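PDB 2GBW: biphenyl 2,3-Dioxygenase Beta Subunit from Sphingobium yanoikuyae, which is the beta subunit of a ring-hydroxylating dioxygenase and probably serves the oxygenase in a mainly structural role, packing with other copies of itself in the assembly. Local coordinates for residues G114-V124 and V135-R146. Residues are numbered along the deposited sequence; the frame is centred on the assembly and turned at random.
Sequences GELDVLSNILV and VHTLGREDKLRR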
# COMPACT_ATOMS: atom_id res chain seq x y z
N GLY B 114 30.71 24.91 -26.08
CA GLY B 114 29.31 24.95 -26.52
C GLY B 114 28.40 23.91 -25.88
O GLY B 114 27.21 23.80 -26.24
N GLU B 115 28.94 23.15 -24.93
CA GLU B 115 28.19 22.05 -24.35
C GLU B 115 27.47 22.57 -23.13
O GLU B 115 27.84 23.63 -22.60
CB GLU B 115 29.13 20.91 -23.97
CG GLU B 115 30.10 20.55 -25.14
CD GLU B 115 31.19 19.54 -24.76
OE1 GLU B 115 31.43 19.31 -23.54
OE2 GLU B 115 31.81 18.96 -25.68
N LEU B 116 26.42 21.85 -22.74
CA LEU B 116 25.53 22.27 -21.65
C LEU B 116 25.45 21.18 -20.62
O LEU B 116 25.23 20.02 -20.96
CB LEU B 116 24.13 22.55 -22.17
CG LEU B 116 24.03 23.71 -23.15
CD1 LEU B 116 22.74 23.54 -23.92
CD2 LEU B 116 24.10 24.99 -22.35
N ASP B 117 25.61 21.56 -19.36
CA ASP B 117 25.36 20.67 -18.25
C ASP B 117 23.97 20.98 -17.77
O ASP B 117 23.66 22.11 -17.40
CB ASP B 117 26.33 20.90 -17.09
CG ASP B 117 27.76 20.47 -17.42
OD1 ASP B 117 27.94 19.45 -18.10
OD2 ASP B 117 28.71 21.15 -16.96
N VAL B 118 23.15 19.94 -17.73
CA VAL B 118 21.72 20.04 -17.40
C VAL B 118 21.26 19.07 -16.31
O VAL B 118 21.34 17.82 -16.44
CB VAL B 118 20.83 19.89 -18.66
CG1 VAL B 118 19.36 20.27 -18.35
CG2 VAL B 118 21.41 20.71 -19.84
N LEU B 119 20.74 19.65 -15.23
CA LEU B 119 20.14 18.93 -14.13
C LEU B 119 18.61 18.94 -14.27
O LEU B 119 18.00 19.93 -14.66
CB LEU B 119 20.52 19.58 -12.81
CG LEU B 119 22.02 19.73 -12.55
CD1 LEU B 119 22.23 20.67 -11.35
CD2 LEU B 119 22.63 18.36 -12.32
N SER B 120 17.97 17.84 -13.91
CA SER B 120 16.51 17.81 -13.84
C SER B 120 16.05 16.71 -12.85
O SER B 120 16.78 15.74 -12.59
CB SER B 120 15.93 17.61 -15.24
OG SER B 120 16.42 16.41 -15.80
N ASN B 121 14.83 16.87 -12.31
CA ASN B 121 14.15 15.89 -11.48
C ASN B 121 13.09 15.16 -12.34
O ASN B 121 12.35 15.82 -13.13
CB ASN B 121 13.36 16.57 -10.35
CG ASN B 121 14.23 17.17 -9.27
OD1 ASN B 121 15.41 16.84 -9.16
ND2 ASN B 121 13.63 18.02 -8.44
N ILE B 122 12.99 13.84 -12.19
CA ILE B 122 12.04 13.10 -13.01
C ILE B 122 11.17 12.25 -12.14
O ILE B 122 11.68 11.57 -11.24
CB ILE B 122 12.70 12.23 -14.09
CG1 ILE B 122 13.73 12.99 -14.87
CG2 ILE B 122 11.65 11.74 -15.09
CD1 ILE B 122 14.55 12.15 -15.77
N LEU B 123 9.88 12.33 -12.37
CA LEU B 123 8.91 11.45 -11.75
C LEU B 123 8.23 10.65 -12.86
O LEU B 123 7.68 11.21 -13.81
CB LEU B 123 7.84 12.28 -10.99
CG LEU B 123 6.64 11.57 -10.35
CD1 LEU B 123 7.02 10.52 -9.31
CD2 LEU B 123 5.70 12.65 -9.73
N VAL B 124 8.25 9.33 -12.72
CA VAL B 124 7.77 8.41 -13.76
C VAL B 124 6.69 7.56 -13.17
O VAL B 124 6.92 6.87 -12.18
CB VAL B 124 8.87 7.44 -14.30
CG1 VAL B 124 8.26 6.53 -15.40
CG2 VAL B 124 10.09 8.22 -14.84
N VAL B 135 5.78 3.65 -9.40
CA VAL B 135 6.24 5.06 -9.45
C VAL B 135 7.71 5.15 -9.15
O VAL B 135 8.19 4.52 -8.21
CB VAL B 135 5.48 5.89 -8.45
CG1 VAL B 135 5.96 7.42 -8.55
CG2 VAL B 135 3.97 5.74 -8.66
N HIS B 136 8.45 5.95 -9.94
CA HIS B 136 9.89 6.09 -9.76
C HIS B 136 10.25 7.55 -9.72
O HIS B 136 9.66 8.37 -10.43
CB HIS B 136 10.68 5.43 -10.90
CG HIS B 136 10.40 3.98 -11.07
ND1 HIS B 136 11.13 2.98 -10.43
CD2 HIS B 136 9.45 3.36 -11.78
CE1 HIS B 136 10.66 1.81 -10.81
NE2 HIS B 136 9.59 2.01 -11.57
N THR B 137 11.23 7.90 -8.90
CA THR B 137 11.83 9.21 -8.96
C THR B 137 13.31 9.09 -9.12
O THR B 137 13.95 8.18 -8.54
CB THR B 137 11.48 10.11 -7.79
OG1 THR B 137 11.96 9.54 -6.57
CG2 THR B 137 9.98 10.28 -7.72
N LEU B 138 13.82 9.99 -9.96
CA LEU B 138 15.23 10.04 -10.34
C LEU B 138 15.75 11.48 -10.52
O LEU B 138 14.97 12.40 -10.87
CB LEU B 138 15.46 9.36 -11.72
CG LEU B 138 15.03 7.92 -12.03
CD1 LEU B 138 13.63 8.01 -12.64
CD2 LEU B 138 16.00 7.16 -13.00
N GLY B 139 17.05 11.64 -10.30
CA GLY B 139 17.80 12.83 -10.77
C GLY B 139 18.44 12.46 -12.10
O GLY B 139 18.84 11.31 -12.37
N ARG B 140 18.49 13.42 -13.00
CA ARG B 140 19.11 13.23 -14.27
C ARG B 140 20.20 14.31 -14.41
O ARG B 140 19.98 15.48 -14.11
CB ARG B 140 18.07 13.36 -15.38
CG ARG B 140 18.70 13.28 -16.77
CD ARG B 140 17.67 13.07 -17.86
NE ARG B 140 16.78 14.22 -17.98
CZ ARG B 140 15.74 14.29 -18.79
NH1 ARG B 140 15.46 13.29 -19.60
NH2 ARG B 140 14.98 15.39 -18.83
N GLU B 141 21.38 13.88 -14.85
CA GLU B 141 22.51 14.77 -15.08
C GLU B 141 22.93 14.51 -16.54
O GLU B 141 23.46 13.44 -16.83
CB GLU B 141 23.64 14.50 -14.08
CG GLU B 141 23.22 14.75 -12.64
CD GLU B 141 24.24 14.31 -11.58
OE1 GLU B 141 25.32 13.76 -11.91
OE2 GLU B 141 23.92 14.56 -10.38
N ASP B 142 22.64 15.48 -17.43
CA ASP B 142 22.98 15.39 -18.89
C ASP B 142 24.09 16.34 -19.25
O ASP B 142 24.21 17.42 -18.66
CB ASP B 142 21.77 15.77 -19.77
CG ASP B 142 20.65 14.73 -19.81
OD1 ASP B 142 20.85 13.55 -19.42
OD2 ASP B 142 19.54 15.12 -20.31
N LYS B 143 24.86 15.96 -20.28
CA LYS B 143 25.62 16.88 -21.11
C LYS B 143 24.93 16.85 -22.46
O LYS B 143 24.75 15.76 -23.05
CB LYS B 143 27.05 16.42 -21.30
CG LYS B 143 27.88 16.25 -20.01
CD LYS B 143 29.33 16.73 -20.23
CE LYS B 143 29.44 18.26 -20.27
NZ LYS B 143 30.58 18.83 -21.07
N LEU B 144 24.51 18.01 -22.93
CA LEU B 144 23.89 18.16 -24.25
C LEU B 144 24.77 18.99 -25.14
O LEU B 144 25.54 19.84 -24.67
CB LEU B 144 22.58 18.91 -24.13
CG LEU B 144 21.47 18.42 -23.18
CD1 LEU B 144 20.32 19.37 -23.35
CD2 LEU B 144 20.99 17.00 -23.46
N ARG B 145 24.66 18.78 -26.45
CA ARG B 145 25.20 19.77 -27.39
C ARG B 145 24.15 20.16 -28.39
O ARG B 145 23.20 19.42 -28.67
CB ARG B 145 26.44 19.25 -28.11
CG ARG B 145 26.17 17.99 -28.92
CD ARG B 145 27.33 17.69 -29.88
NE ARG B 145 28.44 17.08 -29.15
CZ ARG B 145 28.61 15.77 -28.94
NH1 ARG B 145 27.77 14.87 -29.43
NH2 ARG B 145 29.66 15.36 -28.24
N ARG B 146 24.33 21.34 -28.94
CA ARG B 146 23.48 21.86 -29.99
C ARG B 146 23.63 21.02 -31.24
O ARG B 146 24.73 20.64 -31.63
CB ARG B 146 23.86 23.31 -30.29
CG ARG B 146 23.22 24.31 -29.34
CD ARG B 146 24.17 24.73 -28.21
NE ARG B 146 23.59 25.80 -27.36
CZ ARG B 146 24.21 26.36 -26.32
NH1 ARG B 146 25.44 25.99 -25.99
NH2 ARG B 146 23.58 27.29 -25.61
O HOH W 1 26.91 22.73 -28.58
O HOH W 2 30.48 19.02 -28.02
O HOH W 3 32.17 16.45 -26.56
O HOH W 4 26.21 17.35 -16.50
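Arg140 lays its guanidinium against Ile122, whose CD1 sits 3.7 Å above the guanidinium plane, nearer its margin than its middle. The two residues belong to neighbouring strands of a long antiparallel beta hairpin in the curved sheet of this NTF2-like fold. Paired backbone bonds recur at every second residue, from Leu116 with Leu144 to Val124 with His136. The Arg140 side chain leaves with CG anti to the backbone N (chi1 175°) and bends at chi3. NE donates a hydrogen bond to Ser120 OG (3.1 Å), which lies 17° out of the guanidinium plane. NH1 forms a salt bridge with the C-terminal carboxylate of Cys174, and Tyr20 of helix 10-28 adds a cation-pi contact. On this same inner face, Val118 CG2 meets Leu144 CD1 at 3.9 Å beneath the helix. His136, which binds zinc in this protein, holds no zinc in this chain; its NE2 is hydrogen-bonded to Asp167.

On the other face, the Asn121 amide is hydrogen-bonded to Tyr101, Gln28 and Arg100 of a second subunit, and Leu123 packs on Phe102 of that subunit and on Leu123 of a third. Leu123 CD1 presses on both Val135 CG1 and Thr137 CG2, each at a tight 3.4 Å.

Charged groups close the hairpin's open end. Lys143 bends at chi2 and chi3, and its NZ forms a salt bridge with Glu115 OE1 at 2.7 Å. Two waters link Glu115 OE2 to the guanidinium edge of Arg145. Leu116 CD1 lies 4.0 Å above the centre of the Arg146 guanidinium, while Arg146 NH1 donates to Gly114 O from above the carbonyl plane, at 2.8 Å.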